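Local coordinates for protein 361aa long hypothetical D-aminopeptidase (Pyrococcus horikoshii, PDB 2DRH) that is of uncertain function but belongs to peptidase family S58, in keeping with a probable aminopeptidase activity, at residues K20-H31 with R160-G171; R49-P57 with I92-N100. One frame throughout, in Å; residues are numbered along the deposited sequence.

Contact 1. Residues K20-H31 with R160-G171; sequences KITDVKGVKVGH and RADEDFEEGAVG
The ring of F165 is held between K20 and V29. K20 NZ stands over one face, 4.2 Å from the centroid of the F165 ring and only 10° off the normal, a cation-pi geometry; V29 CB makes a CH-pi contact with the opposite face, 3.9 Å from that centroid. The ammonium is also gripped by acceptors: K20 NZ donates to F165 O at 2.7 Å, with a nearly linear C=O...N angle of 171°, and to E167 OE2 at 2.6 Å, on the anti lone pair. A bend at the last torsion of K20 (chi4 -78°) turns NZ back over the ring. A methionine here would probably leave F165 O without this donor, the E167 carboxylate without one of its lysine mates (K2 is another), and the F165 face without its cation. Beside this packed group, T22 OG1 donates to E163 O (2.7 Å), while H31 NE2 donates to E166 O (2.8 Å) under the methyl V170 CG2, which lies over the imidazole face. The other side is looser and wetter: R160, D164 and E166 are exposed, R160 reaches H31 O through NH1, and a water lies within hydrogen-bonding distance of V29 O and D162 OD1. Reciprocal backbone bonds, V29 N to D162 O and D162 N to V29 O, define a single antiparallel beta bridge, by which an irregular loop lines an edge strand of a sheet.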
loop_
_atom_site.group_PDB
_atom_site.type_symbol
_atom_site.label_atom_id
_atom_site.label_comp_id
_atom_site.label_asym_id
_atom_site.label_seq_id
_atom_site.Cartn_x
_atom_site.Cartn_y
_atom_site.Cartn_z
ATOM N N LYS A 20 -12.317 -29.033 5.624
ATOM C CA LYS A 20 -12.731 -27.821 6.321
ATOM C C LYS A 20 -11.470 -27.130 6.818
ATOM O O LYS A 20 -10.415 -27.761 6.947
ATOM C CB LYS A 20 -13.625 -28.155 7.515
ATOM C CG LYS A 20 -15.019 -28.664 7.175
ATOM C CD LYS A 20 -15.731 -29.094 8.454
ATOM C CE LYS A 20 -17.155 -29.574 8.201
ATOM N NZ LYS A 20 -18.112 -28.443 7.988
ATOM N N ILE A 21 -11.578 -25.837 7.102
ATOM C CA ILE A 21 -10.433 -25.072 7.581
ATOM C C ILE A 21 -9.800 -25.691 8.837
ATOM O O ILE A 21 -8.607 -25.522 9.083
ATOM C CB ILE A 21 -10.833 -23.610 7.876
ATOM C CG1 ILE A 21 -9.582 -22.776 8.140
ATOM C CG2 ILE A 21 -11.794 -23.555 9.063
ATOM C CD1 ILE A 21 -9.855 -21.284 8.290
ATOM N N THR A 22 -10.601 -26.410 9.619
ATOM C CA THR A 22 -10.116 -27.046 10.845
ATOM C C THR A 22 -9.216 -28.255 10.585
ATOM O O THR A 22 -8.779 -28.922 11.525
ATOM C CB THR A 22 -11.274 -27.486 11.748
ATOM O OG1 THR A 22 -12.222 -28.232 10.978
ATOM C CG2 THR A 22 -11.958 -26.278 12.360
ATOM N N ASP A 23 -8.958 -28.552 9.314
ATOM C CA ASP A 23 -8.060 -29.651 8.988
ATOM C C ASP A 23 -6.676 -29.140 9.356
ATOM O O ASP A 23 -5.710 -29.898 9.430
ATOM C CB ASP A 23 -8.127 -30.014 7.502
ATOM C CG ASP A 23 -9.283 -30.942 7.185
ATOM O OD1 ASP A 23 -9.503 -31.886 7.969
ATOM O OD2 ASP A 23 -9.963 -30.745 6.158
ATOM N N VAL A 24 -6.592 -27.830 9.575
ATOM C CA VAL A 24 -5.345 -27.213 10.007
ATOM C C VAL A 24 -5.433 -27.433 11.516
ATOM O O VAL A 24 -6.189 -26.751 12.211
ATOM C CB VAL A 24 -5.313 -25.699 9.682
ATOM C CG1 VAL A 24 -4.019 -25.076 10.193
ATOM C CG2 VAL A 24 -5.425 -25.490 8.174
ATOM N N LYS A 25 -4.684 -28.414 12.008
ATOM C CA LYS A 25 -4.706 -28.776 13.421
ATOM C C LYS A 25 -4.649 -27.586 14.370
ATOM O O LYS A 25 -3.760 -26.735 14.271
ATOM C CB LYS A 25 -3.559 -29.744 13.744
ATOM C CG LYS A 25 -2.176 -29.115 13.724
ATOM C CD LYS A 25 -1.660 -28.917 12.304
ATOM C CE LYS A 25 -0.484 -27.951 12.268
ATOM N NZ LYS A 25 -0.935 -26.562 12.585
ATOM N N GLY A 26 -5.602 -27.538 15.296
ATOM C CA GLY A 26 -5.637 -26.457 16.261
ATOM C C GLY A 26 -6.687 -25.411 15.947
ATOM O O GLY A 26 -7.240 -24.791 16.858
ATOM N N VAL A 27 -6.963 -25.205 14.661
ATOM C CA VAL A 27 -7.964 -24.220 14.252
ATOM C C VAL A 27 -9.350 -24.709 14.660
ATOM O O VAL A 27 -9.661 -25.891 14.530
ATOM C CB VAL A 27 -7.922 -23.980 12.716
ATOM C CG1 VAL A 27 -9.067 -23.066 12.282
ATOM C CG2 VAL A 27 -6.588 -23.357 12.335
ATOM N N LYS A 28 -10.176 -23.797 15.161
ATOM C CA LYS A 28 -11.527 -24.139 15.588
ATOM C C LYS A 28 -12.546 -23.087 15.146
ATOM O O LYS A 28 -12.220 -21.903 15.049
ATOM C CB LYS A 28 -11.549 -24.309 17.107
ATOM C CG LYS A 28 -10.705 -25.502 17.584
ATOM C CD LYS A 28 -10.480 -25.481 19.085
ATOM C CE LYS A 28 -11.785 -25.576 19.853
ATOM N NZ LYS A 28 -11.579 -25.291 21.308
ATOM N N VAL A 29 -13.775 -23.535 14.874
ATOM C CA VAL A 29 -14.856 -22.652 14.425
ATOM C C VAL A 29 -16.126 -22.835 15.256
ATOM O O VAL A 29 -16.573 -23.961 15.487
ATOM C CB VAL A 29 -15.225 -22.906 12.941
ATOM C CG1 VAL A 29 -16.348 -21.976 12.519
ATOM C CG2 VAL A 29 -14.016 -22.696 12.049
ATOM N N GLY A 30 -16.702 -21.718 15.694
ATOM C CA GLY A 30 -17.921 -21.759 16.484
ATOM C C GLY A 30 -18.957 -20.799 15.927
ATOM O O GLY A 30 -18.599 -19.743 15.401
ATOM N N HIS A 31 -20.235 -21.159 16.047
ATOM C CA HIS A 31 -21.335 -20.336 15.538
ATOM C C HIS A 31 -22.408 -20.008 16.573
ATOM O O HIS A 31 -22.594 -20.722 17.556
ATOM C CB HIS A 31 -22.087 -21.044 14.404
ATOM C CG HIS A 31 -21.259 -21.360 13.201
ATOM N ND1 HIS A 31 -20.564 -20.401 12.498
ATOM C CD2 HIS A 31 -21.109 -22.515 12.510
ATOM C CE1 HIS A 31 -20.030 -20.948 11.422
ATOM N NE2 HIS A 31 -20.347 -22.230 11.406
ATOM N N ARG A 160 -17.913 -22.102 21.725
ATOM C CA ARG A 160 -18.521 -23.207 20.984
ATOM C C ARG A 160 -17.574 -23.667 19.873
ATOM O O ARG A 160 -17.803 -24.695 19.237
ATOM C CB ARG A 160 -19.831 -22.775 20.320
ATOM C CG ARG A 160 -21.037 -22.555 21.223
ATOM C CD ARG A 160 -22.232 -22.167 20.345
ATOM N NE ARG A 160 -23.487 -22.015 21.078
ATOM C CZ ARG A 160 -24.639 -21.653 20.517
ATOM N NH1 ARG A 160 -24.698 -21.408 19.215
ATOM N NH2 ARG A 160 -25.733 -21.529 21.255
ATOM N N ALA A 161 -16.518 -22.898 19.632
ATOM C CA ALA A 161 -15.574 -23.228 18.570
ATOM C C ALA A 161 -14.951 -24.609 18.721
ATOM O O ALA A 161 -14.521 -24.989 19.810
ATOM C CB ALA A 161 -14.476 -22.175 18.504
ATOM N N ASP A 162 -14.917 -25.362 17.625
ATOM C CA ASP A 162 -14.307 -26.684 17.637
ATOM C C ASP A 162 -14.006 -27.170 16.224
ATOM O O ASP A 162 -14.212 -26.441 15.247
ATOM C CB ASP A 162 -15.194 -27.695 18.382
ATOM C CG ASP A 162 -16.377 -28.159 17.563
ATOM O OD1 ASP A 162 -17.261 -27.328 17.261
ATOM O OD2 ASP A 162 -16.416 -29.364 17.221
ATOM N N GLU A 163 -13.504 -28.397 16.130
ATOM C CA GLU A 163 -13.135 -29.021 14.861
ATOM C C GLU A 163 -14.295 -29.128 13.877
ATOM O O GLU A 163 -14.201 -28.694 12.729
ATOM C CB GLU A 163 -12.576 -30.424 15.120
ATOM C CG GLU A 163 -11.319 -30.484 15.997
ATOM C CD GLU A 163 -11.477 -29.789 17.343
ATOM O OE1 GLU A 163 -12.498 -30.014 18.030
ATOM O OE2 GLU A 163 -10.564 -29.020 17.719
ATOM N N ASP A 164 -15.385 -29.733 14.329
ATOM C CA ASP A 164 -16.564 -29.909 13.499
ATOM C C ASP A 164 -17.390 -28.626 13.603
ATOM O O ASP A 164 -17.502 -28.034 14.679
ATOM C CB ASP A 164 -17.366 -31.113 14.009
ATOM C CG ASP A 164 -18.494 -31.522 13.070
ATOM O OD1 ASP A 164 -18.210 -31.983 11.940
ATOM O OD2 ASP A 164 -19.672 -31.386 13.472
ATOM N N PHE A 165 -17.942 -28.177 12.484
ATOM C CA PHE A 165 -18.763 -26.976 12.498
ATOM C C PHE A 165 -19.689 -26.976 11.299
ATOM O O PHE A 165 -19.313 -27.398 10.211
ATOM C CB PHE A 165 -17.885 -25.715 12.523
ATOM C CG PHE A 165 -17.084 -25.493 11.270
ATOM C CD1 PHE A 165 -17.623 -24.785 10.199
ATOM C CD2 PHE A 165 -15.789 -25.984 11.164
ATOM C CE1 PHE A 165 -16.886 -24.568 9.038
ATOM C CE2 PHE A 165 -15.035 -25.776 10.008
ATOM C CZ PHE A 165 -15.585 -25.065 8.940
ATOM N N GLU A 166 -20.919 -26.529 11.513
ATOM C CA GLU A 166 -21.908 -26.488 10.450
ATOM C C GLU A 166 -21.600 -25.408 9.420
ATOM O O GLU A 166 -20.941 -24.409 9.721
ATOM C CB GLU A 166 -23.298 -26.246 11.037
ATOM C CG GLU A 166 -23.766 -27.340 11.976
ATOM C CD GLU A 166 -25.202 -27.137 12.423
ATOM O OE1 GLU A 166 -25.494 -26.085 13.032
ATOM O OE2 GLU A 166 -26.038 -28.031 12.163
ATOM N N GLU A 167 -22.081 -25.628 8.201
ATOM C CA GLU A 167 -21.881 -24.688 7.111
ATOM C C GLU A 167 -23.241 -24.280 6.559
ATOM O O GLU A 167 -24.248 -24.918 6.857
ATOM C CB GLU A 167 -21.007 -25.324 6.023
ATOM C CG GLU A 167 -19.565 -25.551 6.490
ATOM C CD GLU A 167 -18.676 -26.170 5.432
ATOM O OE1 GLU A 167 -18.746 -25.743 4.260
ATOM O OE2 GLU A 167 -17.886 -27.075 5.778
ATOM N N GLY A 168 -23.275 -23.210 5.772
ATOM C CA GLY A 168 -24.540 -22.755 5.220
ATOM C C GLY A 168 -25.061 -21.527 5.945
ATOM O O GLY A 168 -24.286 -20.657 6.333
ATOM N N ALA A 169 -26.371 -21.456 6.149
ATOM C CA ALA A 169 -26.964 -20.299 6.817
ATOM C C ALA A 169 -26.896 -20.425 8.338
ATOM O O ALA A 169 -27.905 -20.643 9.005
ATOM C CB ALA A 169 -28.412 -20.119 6.360
ATOM N N VAL A 170 -25.695 -20.271 8.880
ATOM C CA VAL A 170 -25.486 -20.381 10.315
ATOM C C VAL A 170 -24.483 -19.318 10.743
ATOM O O VAL A 170 -23.714 -18.821 9.919
ATOM C CB VAL A 170 -24.943 -21.796 10.676
ATOM C CG1 VAL A 170 -26.003 -22.863 10.351
ATOM C CG2 VAL A 170 -23.668 -22.084 9.887
ATOM N N GLY A 171 -24.493 -18.963 12.024
ATOM C CA GLY A 171 -23.568 -17.952 12.504
ATOM C C GLY A 171 -23.657 -16.666 11.695
ATOM O O GLY A 171 -24.752 -16.155 11.444
HETATM O O HOH W 1 -19.108 -25.288 16.086
#

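Contact 2. Residues R49-P57 with I92-N100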
loop_
_atom_site.group_PDB
_atom_site.type_symbol
_atom_site.label_atom_id
_atom_site.label_comp_id
_atom_site.label_asym_id
_atom_site.label_seq_id
_atom_site.Cartn_x
_atom_site.Cartn_y
_atom_site.Cartn_z
ATOM N N ARG A 49 -32.344 -12.336 11.077
ATOM C CA ARG A 49 -31.655 -13.416 10.383
ATOM C C ARG A 49 -30.180 -13.025 10.330
ATOM O O ARG A 49 -29.672 -12.620 9.290
ATOM C CB ARG A 49 -32.211 -13.562 8.963
ATOM C CG ARG A 49 -33.728 -13.779 8.871
ATOM C CD ARG A 49 -34.143 -15.218 9.172
ATOM N NE ARG A 49 -35.554 -15.467 8.857
ATOM C CZ ARG A 49 -36.581 -15.076 9.612
ATOM N NH1 ARG A 49 -36.368 -14.414 10.745
ATOM N NH2 ARG A 49 -37.825 -15.340 9.231
ATOM N N THR A 50 -29.501 -13.129 11.466
ATOM C CA THR A 50 -28.097 -12.760 11.533
ATOM C C THR A 50 -27.358 -13.694 12.493
ATOM O O THR A 50 -27.877 -14.746 12.860
ATOM C CB THR A 50 -27.949 -11.276 11.981
ATOM O OG1 THR A 50 -26.591 -10.860 11.826
ATOM C CG2 THR A 50 -28.360 -11.099 13.432
ATOM N N GLY A 51 -26.148 -13.323 12.893
ATOM C CA GLY A 51 -25.402 -14.180 13.798
ATOM C C GLY A 51 -23.946 -13.802 13.929
ATOM O O GLY A 51 -23.525 -12.742 13.470
ATOM N N VAL A 52 -23.174 -14.693 14.545
ATOM C CA VAL A 52 -21.755 -14.480 14.773
ATOM C C VAL A 52 -20.979 -15.772 14.560
ATOM O O VAL A 52 -21.437 -16.854 14.929
ATOM C CB VAL A 52 -21.501 -13.992 16.224
ATOM C CG1 VAL A 52 -20.003 -13.869 16.490
ATOM C CG2 VAL A 52 -22.186 -12.658 16.451
ATOM N N THR A 53 -19.802 -15.656 13.956
ATOM C CA THR A 53 -18.948 -16.810 13.716
ATOM C C THR A 53 -17.552 -16.467 14.227
ATOM O O THR A 53 -17.005 -15.403 13.910
ATOM C CB THR A 53 -18.860 -17.156 12.215
ATOM O OG1 THR A 53 -20.147 -17.566 11.736
ATOM C CG2 THR A 53 -17.853 -18.277 11.987
ATOM N N ALA A 54 -16.984 -17.369 15.020
ATOM C CA ALA A 54 -15.662 -17.162 15.585
ATOM C C ALA A 54 -14.650 -18.173 15.054
ATOM O O ALA A 54 -14.945 -19.359 14.956
ATOM C CB ALA A 54 -15.737 -17.254 17.104
ATOM N N ILE A 55 -13.464 -17.691 14.696
ATOM C CA ILE A 55 -12.406 -18.564 14.207
ATOM C C ILE A 55 -11.201 -18.371 15.121
ATOM O O ILE A 55 -10.686 -17.257 15.263
ATOM C CB ILE A 55 -11.975 -18.237 12.740
ATOM C CG1 ILE A 55 -13.167 -18.349 11.784
ATOM C CG2 ILE A 55 -10.889 -19.210 12.288
ATOM C CD1 ILE A 55 -13.889 -17.033 11.532
ATOM N N LEU A 56 -10.770 -19.461 15.752
ATOM C CA LEU A 56 -9.624 -19.435 16.654
ATOM C C LEU A 56 -8.417 -20.001 15.921
ATOM O O LEU A 56 -8.476 -21.107 15.384
ATOM C CB LEU A 56 -9.903 -20.286 17.897
ATOM C CG LEU A 56 -10.953 -19.812 18.904
ATOM C CD1 LEU A 56 -12.258 -19.462 18.207
ATOM C CD2 LEU A 56 -11.172 -20.911 19.942
ATOM N N PRO A 57 -7.315 -19.237 15.863
ATOM C CA PRO A 57 -6.094 -19.686 15.186
ATOM C C PRO A 57 -5.588 -21.008 15.772
ATOM O O PRO A 57 -5.140 -21.890 15.037
ATOM C CB PRO A 57 -5.128 -18.532 15.422
ATOM C CG PRO A 57 -6.047 -17.343 15.402
ATOM C CD PRO A 57 -7.208 -17.818 16.244
ATOM N N ILE A 92 -1.769 -11.802 14.486
ATOM C CA ILE A 92 -3.167 -11.860 14.913
ATOM C C ILE A 92 -3.087 -12.289 16.375
ATOM O O ILE A 92 -2.416 -13.276 16.696
ATOM C CB ILE A 92 -3.978 -12.887 14.092
ATOM C CG1 ILE A 92 -4.328 -12.289 12.723
ATOM C CG2 ILE A 92 -5.246 -13.276 14.839
ATOM C CD1 ILE A 92 -5.180 -13.184 11.851
ATOM N N GLU A 93 -3.756 -11.547 17.258
ATOM C CA GLU A 93 -3.687 -11.818 18.693
ATOM C C GLU A 93 -5.031 -11.985 19.369
ATOM O O GLU A 93 -5.144 -11.848 20.592
ATOM C CB GLU A 93 -2.923 -10.685 19.386
ATOM C CG GLU A 93 -3.440 -9.293 19.039
ATOM C CD GLU A 93 -2.667 -8.181 19.729
ATOM O OE1 GLU A 93 -1.413 -8.235 19.744
ATOM O OE2 GLU A 93 -3.314 -7.244 20.242
ATOM N N THR A 94 -6.046 -12.285 18.571
ATOM C CA THR A 94 -7.382 -12.456 19.091
ATOM C C THR A 94 -8.117 -13.420 18.194
ATOM O O THR A 94 -7.696 -13.666 17.063
ATOM C CB THR A 94 -8.172 -11.125 19.053
ATOM O OG1 THR A 94 -8.425 -10.765 17.684
ATOM C CG2 THR A 94 -7.382 -9.995 19.739
ATOM N N PRO A 95 -9.205 -14.019 18.698
ATOM C CA PRO A 95 -9.916 -14.926 17.801
ATOM C C PRO A 95 -10.518 -14.026 16.715
ATOM O O PRO A 95 -10.695 -12.823 16.930
ATOM C CB PRO A 95 -10.971 -15.572 18.705
ATOM C CG PRO A 95 -11.140 -14.610 19.819
ATOM C CD PRO A 95 -9.740 -14.095 20.066
ATOM N N ILE A 96 -10.812 -14.606 15.556
ATOM C CA ILE A 96 -11.360 -13.853 14.436
ATOM C C ILE A 96 -12.874 -13.918 14.465
ATOM O O ILE A 96 -13.454 -14.993 14.490
ATOM C CB ILE A 96 -10.844 -14.420 13.112
ATOM C CG1 ILE A 96 -9.324 -14.580 13.191
ATOM C CG2 ILE A 96 -11.241 -13.494 11.958
ATOM C CD1 ILE A 96 -8.711 -15.274 11.994
ATOM N N ILE A 97 -13.504 -12.752 14.446
ATOM C CA ILE A 97 -14.950 -12.658 14.526
ATOM C C ILE A 97 -15.581 -12.096 13.266
ATOM O O ILE A 97 -15.097 -11.120 12.682
ATOM C CB ILE A 97 -15.370 -11.767 15.732
ATOM C CG1 ILE A 97 -14.731 -12.296 17.021
ATOM C CG2 ILE A 97 -16.890 -11.738 15.866
ATOM C CD1 ILE A 97 -15.247 -13.661 17.443
ATOM N N LEU A 98 -16.673 -12.730 12.858
ATOM C CA LEU A 98 -17.415 -12.317 11.685
ATOM C C LEU A 98 -18.849 -12.071 12.132
ATOM O O LEU A 98 -19.370 -12.795 12.983
ATOM C CB LEU A 98 -17.381 -13.415 10.620
ATOM C CG LEU A 98 -15.995 -13.996 10.299
ATOM C CD1 LEU A 98 -16.104 -14.974 9.137
ATOM C CD2 LEU A 98 -15.031 -12.883 9.961
ATOM N N THR A 99 -19.470 -11.037 11.575
ATOM C CA THR A 99 -20.853 -10.711 11.893
ATOM C C THR A 99 -21.401 -9.747 10.842
ATOM O O THR A 99 -20.796 -9.579 9.788
ATOM C CB THR A 99 -20.984 -10.095 13.296
ATOM O OG1 THR A 99 -22.372 -10.004 13.633
ATOM C CG2 THR A 99 -20.337 -8.708 13.359
ATOM N N ASN A 100 -22.547 -9.126 11.101
ATOM C CA ASN A 100 -23.097 -8.212 10.105
ATOM C C ASN A 100 -22.461 -6.831 10.221
ATOM O O ASN A 100 -21.928 -6.455 11.272
ATOM C CB ASN A 100 -24.628 -8.126 10.216
ATOM C CG ASN A 100 -25.093 -7.406 11.465
ATOM O OD1 ASN A 100 -24.935 -6.191 11.594
ATOM N ND2 ASN A 100 -25.672 -8.156 12.397
#
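T50 OG1 is gripped from two residues: N100 ND2 donates to it at 2.9 Å, and D138, outside the two strands, makes a second hydrogen bond. The N-H of N100 points well at the hydroxyl (161°), and T50 OG1 lies in the plane of the N100 amide, consistent with a well-directed bond. One step along, T99 OG1 donates to G51 O at 3.0 Å; with OG1 anti to its own backbone N (chi1 -171°), the T99 hydroxyl faces the neighbouring strand, where no regular backbone pair forms. Beyond that point the ladder is regular. T53 with L98 and I55 with I96 are hydrogen-bonded pairs, and the bonds between I55 and I96 are the shortest of them, 2.7 Å both for I55 N to I96 O and for I96 N to I55 O. A54 and I97 form the non-hydrogen-bonded pair between them, where I97 CD1 packs 3.6 Å from A54 CB and I97 CG2 meets V52 CG1. That face is covered by helices 104-118 and 151-160. On the other face I55 CD1 touches L98 CD1 at 3.9 Å, and the CB atoms of I55 and I96 lie 4.0 Å apart. Every touching residue is buried, and the strand axes run at 163°: this is a central antiparallel pair of a mixed beta-sheet with helices packed on one face, as in the layered alpha/beta fold of the DmpA/ArgJ clan.

In the fold
Contacts 1 and 2 lie side by side across one mixed sheet, contact 1 at its edge strand and contact 2 further in, their centres about 11 Å apart. Strands 28-36 and 48-56 are antiparallel neighbours, and their backbones meet directly: G30 O to A54 N and K28 O to L56 N are each 2.9 Å, both probable hydrogen bonds. The strand order is 28-36, 48-56, 96-100, 132-136, and loop 160-171 joins 28-36 through one bridge. Side chains join the two contacts as well. A161 CB packs 3.5 Å from L56 CD1, and H31 ND1 hydrogen-bonds T53 OG1, which also receives the backbone N-H of A172, just past contact 1. Along the chain, contact 2 is nested inside the loop that contact 1 closes.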